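PDB 5C3U: L-serine ammonia-lyase from Rhizomucor miehei CAU432, which belongs to the fold-type II family of pyridoxal-phosphate-dependent enzymes and holds pyridoxal-5'-phosphate in the pocket of an alpha/beta fold. Local coordinates for residues 38-43 with 268-273; 174-179 with 287-292; 182-187 with 310-315; 201-206 with 295-300; 292-295 with 300-303. All coordinates share one frame; numbering follows the deposited sequence. Where two conformers were deposited one is given.

Contact 1: residues 38-43 with 268-273; sequences VFLKME and RLFAED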
# COMPACT_ATOMS: atom_id res chain seq x y z
N VAL A 38 10.29 -17.80 0.55
CA VAL A 38 9.80 -16.44 0.34
C VAL A 38 8.75 -16.46 -0.75
O VAL A 38 9.01 -16.92 -1.88
CB VAL A 38 10.96 -15.47 -0.00
CG1 VAL A 38 10.44 -14.07 -0.32
CG2 VAL A 38 11.95 -15.42 1.15
N PHE A 39 7.55 -15.97 -0.41
CA PHE A 39 6.46 -15.84 -1.36
C PHE A 39 6.13 -14.36 -1.54
O PHE A 39 6.14 -13.60 -0.57
CB PHE A 39 5.22 -16.57 -0.88
CG PHE A 39 5.38 -18.06 -0.83
CD1 PHE A 39 5.78 -18.69 0.34
CD2 PHE A 39 5.13 -18.82 -1.97
CE1 PHE A 39 5.92 -20.08 0.38
CE2 PHE A 39 5.26 -20.20 -1.94
CZ PHE A 39 5.67 -20.83 -0.77
N LEU A 40 5.80 -13.99 -2.76
CA LEU A 40 5.51 -12.59 -3.08
C LEU A 40 4.07 -12.47 -3.54
O LEU A 40 3.68 -13.09 -4.53
CB LEU A 40 6.47 -12.11 -4.17
CG LEU A 40 7.96 -12.30 -3.90
CD1 LEU A 40 8.76 -11.90 -5.13
CD2 LEU A 40 8.42 -11.53 -2.67
N LYS A 41 3.28 -11.69 -2.80
CA LYS A 41 1.87 -11.45 -3.15
C LYS A 41 1.81 -10.24 -4.10
O LYS A 41 2.10 -9.12 -3.69
CB LYS A 41 1.04 -11.23 -1.88
CG LYS A 41 -0.45 -11.06 -2.09
CD LYS A 41 -1.06 -12.23 -2.86
CE LYS A 41 -2.58 -12.21 -2.72
NZ LYS A 41 -3.22 -13.24 -3.60
N MET A 42 1.47 -10.48 -5.37
CA MET A 42 1.69 -9.50 -6.44
C MET A 42 0.53 -8.54 -6.72
O MET A 42 -0.18 -8.67 -7.72
CB MET A 42 2.09 -10.22 -7.75
CG MET A 42 3.29 -11.15 -7.60
SD MET A 42 4.77 -10.25 -7.10
CE MET A 42 5.03 -9.27 -8.58
N GLU A 43 0.37 -7.53 -5.87
CA GLU A 43 -0.68 -6.51 -6.05
C GLU A 43 -0.50 -5.53 -7.22
O GLU A 43 -1.41 -4.74 -7.55
CB GLU A 43 -0.91 -5.80 -4.71
CG GLU A 43 -1.30 -6.77 -3.60
CD GLU A 43 -2.63 -7.47 -3.89
OE1 GLU A 43 -3.65 -6.77 -4.06
OE2 GLU A 43 -2.64 -8.72 -3.95
N ARG A 268 15.40 -1.70 -7.33
CA ARG A 268 16.34 -2.03 -8.42
C ARG A 268 16.47 -3.54 -8.52
O ARG A 268 16.39 -4.10 -9.61
CB ARG A 268 17.69 -1.41 -8.15
CG ARG A 268 18.75 -1.84 -9.15
CD ARG A 268 20.11 -1.29 -8.76
NE ARG A 268 20.65 -1.95 -7.58
CZ ARG A 268 21.34 -3.09 -7.60
NH1 ARG A 268 21.54 -3.73 -8.75
NH2 ARG A 268 21.80 -3.61 -6.48
N LEU A 269 16.64 -4.20 -7.38
CA LEU A 269 16.83 -5.67 -7.35
C LEU A 269 15.59 -6.42 -7.81
O LEU A 269 15.72 -7.41 -8.55
CB LEU A 269 17.23 -6.13 -5.94
CG LEU A 269 18.70 -5.75 -5.65
CD1 LEU A 269 18.95 -5.99 -4.15
CD2 LEU A 269 19.68 -6.53 -6.49
N PHE A 270 14.41 -5.95 -7.40
CA PHE A 270 13.17 -6.54 -7.86
C PHE A 270 12.97 -6.38 -9.38
O PHE A 270 12.45 -7.28 -10.05
CB PHE A 270 11.99 -5.92 -7.13
CG PHE A 270 10.75 -6.76 -7.17
CD1 PHE A 270 10.73 -8.03 -6.58
CD2 PHE A 270 9.62 -6.30 -7.80
CE1 PHE A 270 9.57 -8.80 -6.61
CE2 PHE A 270 8.46 -7.07 -7.83
CZ PHE A 270 8.43 -8.30 -7.23
N ALA A 271 13.36 -5.23 -9.92
CA ALA A 271 13.26 -5.02 -11.38
C ALA A 271 14.19 -6.01 -12.11
O ALA A 271 13.83 -6.59 -13.12
CB ALA A 271 13.63 -3.58 -11.73
N GLU A 272 15.41 -6.19 -11.60
CA GLU A 272 16.35 -7.14 -12.21
C GLU A 272 15.89 -8.60 -12.08
O GLU A 272 15.98 -9.38 -13.04
CB GLU A 272 17.76 -6.93 -11.64
CG GLU A 272 18.34 -5.53 -11.85
CD GLU A 272 18.69 -5.20 -13.30
OE1 GLU A 272 18.06 -5.72 -14.25
OE2 GLU A 272 19.64 -4.41 -13.50
N ASP A 273 15.39 -8.97 -10.90
CA ASP A 273 15.02 -10.36 -10.60
C ASP A 273 13.68 -10.79 -11.20
O ASP A 273 13.58 -11.86 -11.82
CB ASP A 273 14.97 -10.58 -9.09
CG ASP A 273 16.35 -10.60 -8.46
OD1 ASP A 273 17.35 -10.83 -9.17
OD2 ASP A 273 16.42 -10.37 -7.23

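Contact 2: residues 174-179 with 287-292; sequences AIICPV and SLCYTH. With PLP (pyridoxal-5'-phosphate), chain B.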
# COMPACT_ATOMS: atom_id res chain seq x y z
N ALA A 174 5.63 -15.14 8.88
CA ALA A 174 5.42 -13.69 8.94
C ALA A 174 4.82 -13.20 7.64
O ALA A 174 4.96 -13.83 6.58
CB ALA A 174 6.73 -12.96 9.19
N ILE A 175 4.14 -12.06 7.74
CA ILE A 175 3.67 -11.29 6.59
C ILE A 175 4.30 -9.92 6.70
O ILE A 175 4.19 -9.29 7.74
CB ILE A 175 2.12 -11.19 6.57
CG1 ILE A 175 1.53 -12.60 6.39
CG2 ILE A 175 1.66 -10.27 5.43
CD1 ILE A 175 0.02 -12.66 6.53
N ILE A 176 4.99 -9.48 5.65
CA ILE A 176 5.67 -8.20 5.64
C ILE A 176 4.80 -7.21 4.88
O ILE A 176 4.47 -7.45 3.71
CB ILE A 176 7.07 -8.27 4.99
CG1 ILE A 176 7.90 -9.40 5.61
CG2 ILE A 176 7.76 -6.91 5.08
CD1 ILE A 176 9.26 -9.58 4.96
N CYS A 177 4.45 -6.11 5.55
CA CYS A 177 3.39 -5.22 5.09
C CYS A 177 3.86 -3.75 5.18
O CYS A 177 4.13 -3.26 6.28
CB CYS A 177 2.12 -5.44 5.91
SG CYS A 177 0.72 -4.36 5.50
N PRO A 178 3.96 -3.06 4.05
CA PRO A 178 4.31 -1.62 4.08
C PRO A 178 3.21 -0.83 4.79
O PRO A 178 2.02 -1.18 4.64
CB PRO A 178 4.37 -1.21 2.59
CG PRO A 178 3.88 -2.38 1.83
CD PRO A 178 3.63 -3.56 2.70
N VAL A 179 3.58 0.19 5.58
CA VAL A 179 2.61 1.06 6.28
C VAL A 179 2.74 2.54 5.91
O VAL A 179 3.83 3.12 6.05
CB VAL A 179 2.68 0.88 7.84
CG1 VAL A 179 1.68 1.80 8.54
CG2 VAL A 179 2.40 -0.57 8.20
N SER A 287 12.84 -4.94 0.97
CA SER A 287 14.20 -4.68 1.47
C SER A 287 14.55 -5.55 2.68
O SER A 287 15.72 -5.88 2.88
CB SER A 287 14.43 -3.18 1.75
OG SER A 287 13.92 -2.78 3.00
N LEU A 288 13.55 -5.97 3.44
CA LEU A 288 13.82 -6.86 4.57
C LEU A 288 14.37 -8.19 4.09
O LEU A 288 15.20 -8.81 4.77
CB LEU A 288 12.59 -7.06 5.45
CG LEU A 288 12.02 -5.81 6.12
CD1 LEU A 288 11.04 -6.27 7.19
CD2 LEU A 288 13.10 -4.94 6.74
N CYS A 289 13.95 -8.63 2.91
CA CYS A 289 14.44 -9.88 2.35
C CYS A 289 15.80 -9.72 1.69
O CYS A 289 16.73 -10.50 1.96
CB CYS A 289 13.42 -10.47 1.37
SG CYS A 289 11.91 -10.95 2.24
N TYR A 290 15.93 -8.69 0.85
CA TYR A 290 17.16 -8.44 0.12
C TYR A 290 18.35 -8.15 1.04
O TYR A 290 19.47 -8.54 0.74
CB TYR A 290 16.96 -7.32 -0.89
CG TYR A 290 16.26 -7.77 -2.15
CD1 TYR A 290 16.78 -8.82 -2.91
CD2 TYR A 290 15.08 -7.14 -2.60
CE1 TYR A 290 16.16 -9.24 -4.08
CE2 TYR A 290 14.45 -7.56 -3.77
CZ TYR A 290 15.01 -8.60 -4.50
OH TYR A 290 14.44 -9.04 -5.67
N THR A 291 18.09 -7.48 2.16
CA THR A 291 19.16 -7.20 3.12
C THR A 291 19.36 -8.30 4.16
O THR A 291 20.31 -8.21 4.95
CB THR A 291 18.89 -5.91 3.92
OG1 THR A 291 17.71 -6.10 4.72
CG2 THR A 291 18.73 -4.68 2.99
N HIS A 292 18.46 -9.28 4.22
CA HIS A 292 18.52 -10.35 5.23
C HIS A 292 18.11 -9.86 6.61
O HIS A 292 18.15 -10.62 7.58
CB HIS A 292 19.92 -11.01 5.29
CG HIS A 292 20.30 -11.80 4.05
ND1 HIS A 292 19.93 -11.43 2.80
CD2 HIS A 292 21.09 -12.94 3.90
CE1 HIS A 292 20.42 -12.31 1.91
NE2 HIS A 292 21.13 -13.23 2.58
N1 PLP B . 2.22 0.59 -0.88
C2 PLP B . 1.57 1.16 -1.91
C2A PLP B . 2.13 1.14 -3.31
C3 PLP B . 0.30 1.84 -1.65
O3 PLP B . -0.39 2.43 -2.68
C4 PLP B . -0.21 1.81 -0.27
C4A PLP B . -1.51 2.45 0.04
C5 PLP B . 0.59 1.15 0.80
C6 PLP B . 1.79 0.55 0.41
C5A PLP B . 0.13 1.10 2.25
O4P PLP B . -0.79 2.16 2.48
P PLP B . -1.69 2.43 3.80
O1P PLP B . -2.96 1.66 3.65
O2P PLP B . -0.87 2.08 5.05
O3P PLP B . -1.85 3.90 3.65

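Contact 3: residues 182-187 with 310-315; sequences GGLLNG and LVTGGS. With PLP (pyridoxal-5'-phosphate), chain B.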
# COMPACT_ATOMS: atom_id res chain seq x y z
N GLY A 182 -1.94 3.14 7.43
CA GLY A 182 -2.36 1.95 8.14
C GLY A 182 -3.59 1.21 7.65
O GLY A 182 -4.02 0.26 8.29
N GLY A 183 -4.16 1.63 6.51
CA GLY A 183 -5.33 0.95 5.94
C GLY A 183 -5.08 -0.50 5.59
O GLY A 183 -5.87 -1.39 5.92
N LEU A 184 -3.98 -0.75 4.88
CA LEU A 184 -3.63 -2.11 4.46
C LEU A 184 -3.31 -2.95 5.68
O LEU A 184 -3.84 -4.06 5.85
CB LEU A 184 -2.45 -2.09 3.49
CG LEU A 184 -1.93 -3.43 3.00
CD1 LEU A 184 -3.01 -4.26 2.30
CD2 LEU A 184 -0.73 -3.18 2.08
N LEU A 185 -2.47 -2.39 6.54
CA LEU A 185 -2.17 -3.00 7.82
C LEU A 185 -3.43 -3.48 8.56
O LEU A 185 -3.51 -4.63 8.98
CB LEU A 185 -1.37 -2.05 8.70
CG LEU A 185 -1.07 -2.65 10.08
CD1 LEU A 185 -0.22 -3.92 9.93
CD2 LEU A 185 -0.43 -1.65 11.02
N ASN A 186 -4.39 -2.57 8.73
CA ASN A 186 -5.66 -2.91 9.41
C ASN A 186 -6.40 -4.06 8.73
O ASN A 186 -6.89 -4.97 9.40
CB ASN A 186 -6.59 -1.67 9.50
CG ASN A 186 -5.99 -0.53 10.33
OD1 ASN A 186 -4.99 -0.70 11.03
ND2 ASN A 186 -6.60 0.65 10.22
N GLY A 187 -6.50 -4.02 7.39
CA GLY A 187 -7.13 -5.12 6.68
C GLY A 187 -6.38 -6.44 6.87
O GLY A 187 -7.00 -7.50 7.03
N LEU A 310 4.04 -8.60 0.93
CA LEU A 310 2.98 -7.96 0.14
C LEU A 310 3.60 -6.96 -0.80
O LEU A 310 4.10 -5.91 -0.36
CB LEU A 310 1.91 -7.30 1.02
CG LEU A 310 1.30 -8.13 2.15
CD1 LEU A 310 0.23 -7.31 2.87
CD2 LEU A 310 0.72 -9.45 1.65
N VAL A 311 3.60 -7.29 -2.09
CA VAL A 311 4.23 -6.44 -3.07
C VAL A 311 3.16 -5.52 -3.61
O VAL A 311 2.38 -5.88 -4.51
CB VAL A 311 4.90 -7.26 -4.19
CG1 VAL A 311 5.48 -6.31 -5.27
CG2 VAL A 311 6.00 -8.13 -3.60
N THR A 312 3.11 -4.33 -3.03
CA THR A 312 1.93 -3.48 -3.17
C THR A 312 1.79 -2.81 -4.54
O THR A 312 0.70 -2.34 -4.87
CB THR A 312 1.81 -2.48 -2.01
OG1 THR A 312 3.07 -1.80 -1.84
CG2 THR A 312 1.47 -3.24 -0.75
N GLY A 313 2.88 -2.76 -5.30
CA GLY A 313 2.84 -2.30 -6.68
C GLY A 313 3.06 -0.81 -6.70
O GLY A 313 4.08 -0.31 -6.17
N GLY A 314 2.12 -0.09 -7.30
CA GLY A 314 2.17 1.37 -7.33
C GLY A 314 2.62 1.95 -8.66
O GLY A 314 3.43 1.36 -9.37
N SER A 315 2.12 3.14 -8.97
CA SER A 315 2.42 3.77 -10.27
C SER A 315 3.39 4.93 -10.17
O SER A 315 3.72 5.50 -11.20
CB SER A 315 1.14 4.22 -10.98
OG SER A 315 0.26 3.12 -11.25
N1 PLP B . 2.22 0.59 -0.88
C2 PLP B . 1.57 1.16 -1.91
C2A PLP B . 2.13 1.14 -3.31
C3 PLP B . 0.30 1.84 -1.65
O3 PLP B . -0.39 2.43 -2.68
C4 PLP B . -0.21 1.81 -0.27
C4A PLP B . -1.51 2.45 0.04
C5 PLP B . 0.59 1.15 0.80
C6 PLP B . 1.79 0.55 0.41
C5A PLP B . 0.13 1.10 2.25
O4P PLP B . -0.79 2.16 2.48
P PLP B . -1.69 2.43 3.80
O1P PLP B . -2.96 1.66 3.65
O2P PLP B . -0.87 2.08 5.05
O3P PLP B . -1.85 3.90 3.65

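Contact 4: residues 201-206 with 295-300; sequences PVIAVE and RDILPS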
# COMPACT_ATOMS: atom_id res chain seq x y z
N PRO A 201 2.71 -13.14 12.89
CA PRO A 201 3.26 -11.79 13.06
C PRO A 201 3.15 -11.00 11.76
O PRO A 201 3.31 -11.57 10.68
CB PRO A 201 4.76 -12.02 13.34
CG PRO A 201 4.91 -13.49 13.58
CD PRO A 201 3.76 -14.18 12.92
N VAL A 202 2.85 -9.72 11.88
CA VAL A 202 2.90 -8.83 10.74
C VAL A 202 4.08 -7.90 10.99
O VAL A 202 4.18 -7.27 12.05
CB VAL A 202 1.59 -8.02 10.55
CG1 VAL A 202 1.71 -7.08 9.36
CG2 VAL A 202 0.40 -8.95 10.38
N ILE A 203 5.01 -7.84 10.04
CA ILE A 203 6.09 -6.90 10.13
C ILE A 203 5.62 -5.67 9.36
O ILE A 203 5.41 -5.73 8.13
CB ILE A 203 7.41 -7.51 9.63
CG1 ILE A 203 7.72 -8.72 10.50
CG2 ILE A 203 8.54 -6.49 9.71
CD1 ILE A 203 8.47 -9.81 9.79
N ALA A 204 5.45 -4.58 10.10
CA ALA A 204 4.89 -3.34 9.58
C ALA A 204 6.05 -2.43 9.20
O ALA A 204 6.70 -1.88 10.07
CB ALA A 204 4.01 -2.66 10.62
N VAL A 205 6.29 -2.24 7.90
CA VAL A 205 7.50 -1.55 7.46
C VAL A 205 7.23 -0.12 6.98
O VAL A 205 6.30 0.12 6.24
CB VAL A 205 8.28 -2.36 6.39
CG1 VAL A 205 7.38 -2.75 5.23
CG2 VAL A 205 9.50 -1.58 5.90
N GLU A 206 8.07 0.81 7.42
CA GLU A 206 8.02 2.21 7.02
C GLU A 206 9.45 2.61 6.65
O GLU A 206 10.38 1.82 6.82
CB GLU A 206 7.53 3.09 8.21
CG GLU A 206 6.04 2.99 8.52
CD GLU A 206 5.64 3.77 9.77
OE1 GLU A 206 6.22 3.51 10.86
OE2 GLU A 206 4.74 4.64 9.67
N ARG A 295 15.96 -11.98 8.93
CA ARG A 295 16.57 -12.99 9.81
C ARG A 295 16.92 -12.45 11.20
O ARG A 295 16.92 -13.21 12.18
CB ARG A 295 17.80 -13.62 9.15
CG ARG A 295 17.48 -14.49 7.94
CD ARG A 295 18.47 -15.65 7.80
NE ARG A 295 18.34 -16.56 8.93
CZ ARG A 295 17.67 -17.71 8.91
NH1 ARG A 295 17.60 -18.45 10.00
NH2 ARG A 295 17.07 -18.12 7.80
N ASP A 296 17.22 -11.16 11.29
CA ASP A 296 17.48 -10.50 12.58
C ASP A 296 16.18 -10.28 13.37
O ASP A 296 16.17 -10.32 14.60
CB ASP A 296 18.24 -9.19 12.37
N ILE A 297 15.09 -10.05 12.64
CA ILE A 297 13.77 -9.87 13.25
C ILE A 297 13.17 -11.21 13.68
O ILE A 297 12.58 -11.31 14.77
CB ILE A 297 12.81 -9.13 12.27
CG1 ILE A 297 13.34 -7.72 11.98
CG2 ILE A 297 11.39 -9.08 12.83
CD1 ILE A 297 12.73 -7.05 10.76
N LEU A 298 13.31 -12.23 12.85
CA LEU A 298 12.79 -13.56 13.17
C LEU A 298 13.92 -14.59 13.10
O LEU A 298 14.14 -15.21 12.06
CB LEU A 298 11.66 -13.94 12.21
CG LEU A 298 10.44 -13.02 12.09
CD1 LEU A 298 9.62 -13.44 10.88
CD2 LEU A 298 9.57 -13.05 13.34
N PRO A 299 14.64 -14.78 14.22
CA PRO A 299 15.83 -15.65 14.17
C PRO A 299 15.51 -17.14 13.96
O PRO A 299 16.42 -17.91 13.61
CB PRO A 299 16.51 -15.42 15.53
CG PRO A 299 15.94 -14.12 16.02
CD PRO A 299 14.52 -14.12 15.54
N SER A 300 14.25 -17.53 14.14
CA SER A 300 13.82 -18.93 14.01
C SER A 300 13.62 -19.41 12.58
O SER A 300 13.41 -20.61 12.35
CB SER A 300 12.52 -19.17 14.78
OG SER A 300 12.70 -19.01 16.17

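Contact 5: residues 292-295 with 300-303; sequences HLIR and SLSP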
# COMPACT_ATOMS: atom_id res chain seq x y z
N HIS A 292 18.46 -9.28 4.22
CA HIS A 292 18.52 -10.35 5.23
C HIS A 292 18.11 -9.86 6.61
O HIS A 292 18.15 -10.62 7.58
CB HIS A 292 19.92 -11.01 5.29
CG HIS A 292 20.30 -11.80 4.05
ND1 HIS A 292 19.93 -11.43 2.80
CD2 HIS A 292 21.09 -12.94 3.90
CE1 HIS A 292 20.42 -12.31 1.91
NE2 HIS A 292 21.13 -13.23 2.58
N LEU A 293 17.69 -8.60 6.71
CA LEU A 293 17.24 -8.08 8.01
C LEU A 293 16.07 -8.88 8.58
O LEU A 293 15.89 -8.93 9.80
CB LEU A 293 16.91 -6.59 7.94
CG LEU A 293 18.14 -5.70 8.05
CD1 LEU A 293 17.83 -4.25 7.71
CD2 LEU A 293 18.73 -5.78 9.46
N ILE A 294 15.30 -9.55 7.71
CA ILE A 294 14.22 -10.44 8.16
C ILE A 294 14.73 -11.51 9.14
O ILE A 294 14.04 -11.86 10.11
CB ILE A 294 13.40 -11.04 6.97
CG1 ILE A 294 12.14 -11.78 7.45
CG2 ILE A 294 14.24 -11.95 6.08
CD1 ILE A 294 11.07 -10.87 8.00
N ARG A 295 15.96 -11.98 8.93
CA ARG A 295 16.57 -12.99 9.81
C ARG A 295 16.92 -12.45 11.20
O ARG A 295 16.92 -13.21 12.18
CB ARG A 295 17.80 -13.62 9.15
CG ARG A 295 17.48 -14.49 7.94
CD ARG A 295 18.47 -15.65 7.80
NE ARG A 295 18.34 -16.56 8.93
CZ ARG A 295 17.67 -17.71 8.91
NH1 ARG A 295 17.60 -18.45 10.00
NH2 ARG A 295 17.07 -18.12 7.80
N SER A 300 14.25 -17.53 14.14
CA SER A 300 13.82 -18.93 14.01
C SER A 300 13.62 -19.41 12.58
O SER A 300 13.41 -20.61 12.35
CB SER A 300 12.52 -19.17 14.78
OG SER A 300 12.70 -19.01 16.17
N LEU A 301 13.65 -18.49 11.61
CA LEU A 301 13.38 -18.86 10.21
C LEU A 301 14.22 -20.06 9.76
O LEU A 301 15.41 -20.16 10.08
CB LEU A 301 13.60 -17.67 9.27
CG LEU A 301 12.58 -16.52 9.33
CD1 LEU A 301 12.95 -15.46 8.30
CD2 LEU A 301 11.15 -17.01 9.12
N SER A 302 13.58 -20.96 9.03
CA SER A 302 14.22 -22.16 8.50
C SER A 302 13.58 -22.54 7.15
O SER A 302 12.52 -22.01 6.82
CB SER A 302 14.10 -23.31 9.50
OG SER A 302 12.82 -23.91 9.43
N PRO A 303 14.21 -23.45 6.37
CA PRO A 303 13.62 -23.85 5.08
C PRO A 303 12.27 -24.54 5.23
O PRO A 303 11.59 -24.76 4.23
CB PRO A 303 14.67 -24.83 4.52
CG PRO A 303 15.95 -24.41 5.15
CD PRO A 303 15.55 -24.04 6.56

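Contact 1: residues 38-43 with 268-273
F270 meets strand 37-42 with the rim of its ring: both of its partners, L40 and M42, lie at the edge and near the plane of the phenyl group, and neither reaches over a face. The contact belongs to the alpha/beta layering of this pyridoxal-phosphate enzyme, in which helix 260-274 looks across to the mixed sheet. The backbones stay well apart, the nearest CA atoms, those of L40 and F270, being 10.9 Å from each other, so long side chains have to bridge the gap. L40 points at the helix and F270 points back, the two approaching from opposite directions. CD1 of L40 comes to 3.5 Å from CE1 of F270, a close apolar touch. M42 starts out less directly, but its chain bends at chi2 (-62°) and again at chi3 (-66°), and this double bend carries the thioether end to the ring. The phenyl group itself is swung out by a chi1 of -160°, with CG turned away from the backbone N.

Other side chains complete the packing. L286 of helix 280-290 touches both L40 and F270, Y290 also packs on F270, and the ring of F274 meets that of F270. Helix 280-290 thus shares with helix 260-274 the covering of this part of the sheet, while L40 also rests on V309 and V311 of the neighbouring strand. On the M42 side the contact ends with the methyl carbon CE, 3.8 Å from CZ of F270; the sulfur SD stands slightly farther from the same ring atom, at 4.1 Å.

Contact 2: residues 174-179 with 287-292
Strand 174-178 and helix 280-290 come closest at I176 and L288, whose CA atoms are 8.3 Å apart, and past the helix the chain turns at H292, where phi is positive (74°). This is helix-on-sheet packing in the alpha/beta fold of a pyridoxal-phosphate enzyme: the strand lies inside the mixed sheet, between strands 306-311 and 202-207, and the helix rests against one of its faces.

I176 carries the strand's share of the contact, and its two branches part to meet two different residues. CG2 of I176 is the branch opposite the backbone N and reaches CD1 of L288 at 4.0 Å. The longer branch sits beside the N (chi1 -52°) and runs on extended, bringing CD1 of I176 to the sulfur SG of C289, also at 4.0 Å. L288 points toward the strand and its side chain meets that of I176 at a slant. All three residues are buried, and the link between strand and helix is wholly apolar. L288 continues onto I203 of the next strand, and C289 onto L34 of helix 28-34.

At the far end of the strand P178 and V179 belong to the pyridoxal-5'-phosphate pocket, where CB of P178 lies 3.8 Å from C6 of pyridoxal-5'-phosphate. In segment 287-292 one carbonyl is used twice. S287 O accepts from T291 N at 2.9 Å and from the T291 hydroxyl OG1 at 2.7 Å, the two donors arriving from opposite faces of the carbonyl plane.

Contact 3: residues 182-187 with 310-315
L184, in the first turn of helix 183-194, sends a single methyl, CD2, across to segment 310-315, where it meets T312 and, less closely, L310. Its CG is turned opposite the backbone N and chi2 is 58°, which carries CD2 of L184 to 3.6 Å from CG2 of T312; the two side chains lie aslant. CD2 of L184 also stands 4.3 Å from CD1 of L310, a looser apolar touch. L310 packs on I175 and C177 of strand 174-178 as well, so L184 lies near the C-terminal end of strand 306-311, an inner strand of the mixed sheet.

T312 has two tasks, divided between its branches. CG2 lies beside the backbone N and takes the leucine methyl. The hydroxyl OG1 of T312 stands between the backbone N and the carbonyl carbon (chi1 50°), from where it approaches the pyridine nitrogen N1 of pyridoxal-5'-phosphate at 2.7 Å. V51 touches both L184 and T312.

The other end of pyridoxal-5'-phosphate is gripped by backbone. G182 N donates to O2P at 2.8 Å, with an N-H...O angle of 151°, and L184 N donates to O1P at 2.9 Å. G180 N and G181 N bond to pyridoxal-5'-phosphate as well. G183 N lies 3.1 Å from O1P, and the phosphate sits close to the helix start, where the helix dipole would probably favour its negative charge. A glycine-rich loop leading into a helix N terminus at the phosphate, with a hydroxyl side chain at the pyridine nitrogen, is typical of the pyridoxal-phosphate site of fold-type II enzymes.

Contact 4: residues 201-206 with 295-300
Strand 202-207 passes the end of helix 293-297 with its closest CA pair at I203 and I297, 8.8 Å apart, and at L298 the chain leaves helical geometry, so that helix and following loop both contribute to the contact. I203 provides the strand's closest approach, through the end of its longer branch. CG1 lies beside the backbone N and opposite the carbonyl carbon (chi1 -60°), sending CD1 out from the sheet. There it meets L298 tip to tip, CD1 of I203 being 4.0 Å from CD1 of L298. CD1 of I203 also stands 4.3 Å from CG2 of I297, so it is flanked by two residues adjacent in sequence, both pointing toward the strand.

The helix and loop form part of the layer laid on one face of the mixed sheet in this alpha/beta fold, close to strand 202-207 and its neighbour 174-178. I297 and I203 both touch L288 of helix 280-290, so the two consecutive helices converge on this patch of sheet. V202, the residue before I203, packs instead on L185, V188 and L192 of helix 183-194. The strand is therefore covered from both faces.

I203 is buried, whereas I297 and L298 remain partly exposed, which puts the contact toward the border of the molecule, its centre about 18 Å from that of the chain. L298 leans on the neighbouring strand 174-178 as well as on I203, its CD1 coming to 3.4 Å from CB of A174.

Contact 5: residues 292-295 with 300-303
R295 lays its guanidinium group beside L301, with CB of L301 over one face of the flat group and 3.8 Å from NH2 of R295. The arginine does not begin by heading that way. Bends at chi2 (-148°) and chi3 (65°) bring its end round to the loop that follows the helix, and there NH1 of R295 donates to L301 O at 2.8 Å. The bond is moderately bent, with an N-H...O angle of 147°, and the oxygen lies somewhat out of the guanidinium plane. NH2 has its own partner, bonding to L34 O at the end of helix 28-34, so the single cation links two backbone carbonyls from distant parts of the chain. Such double anchoring would restrict rotation of the group.

L301 contributes its side chain too. It points back toward the helix and crosses that of I294 at about a right angle, CD1 of L301 resting 3.9 Å from CG1 of I294. Polar and apolar contacts thus hold opposite ends of one residue: the carbonyl is bound by the arginine, and the methyl packs against I294. The leucine is buried, also touching C36 and A173, although S300 just before it is exposed.

This is a short-range closure, in which the loop folds back against the helix it has just left. Helix 293-297 follows helix 280-290, to which I294 is tied by a backbone hydrogen bond with L288. I294 and H292 both pack on helix 28-34, and beyond P303 the loop leads into strand 306-311 of the mixed sheet.

From the N terminus, strand 37-42 is met first, and contact 1 closes a loop of more than 200 residues when helix 260-274 returns to it. Strand 174-178, helix 183-194 and strand 202-207 open contacts 2, 3 and 4 within that span. Contacts 2, 3 and 4 each cross contact 1. Contact 2 also crosses contacts 3 and 4, whereas contact 4 falls within the span of contact 3, as does short-range contact 5. Contacts 2 and 5 share H292; contacts 4 and 5 share R295 and S300. Contacts 1 to 4 tie helices to strands of the mixed sheet, contacts 2 and 3 reaching pyridoxal-5'-phosphate, while contact 5 folds the loop after helix 293-297 back onto it.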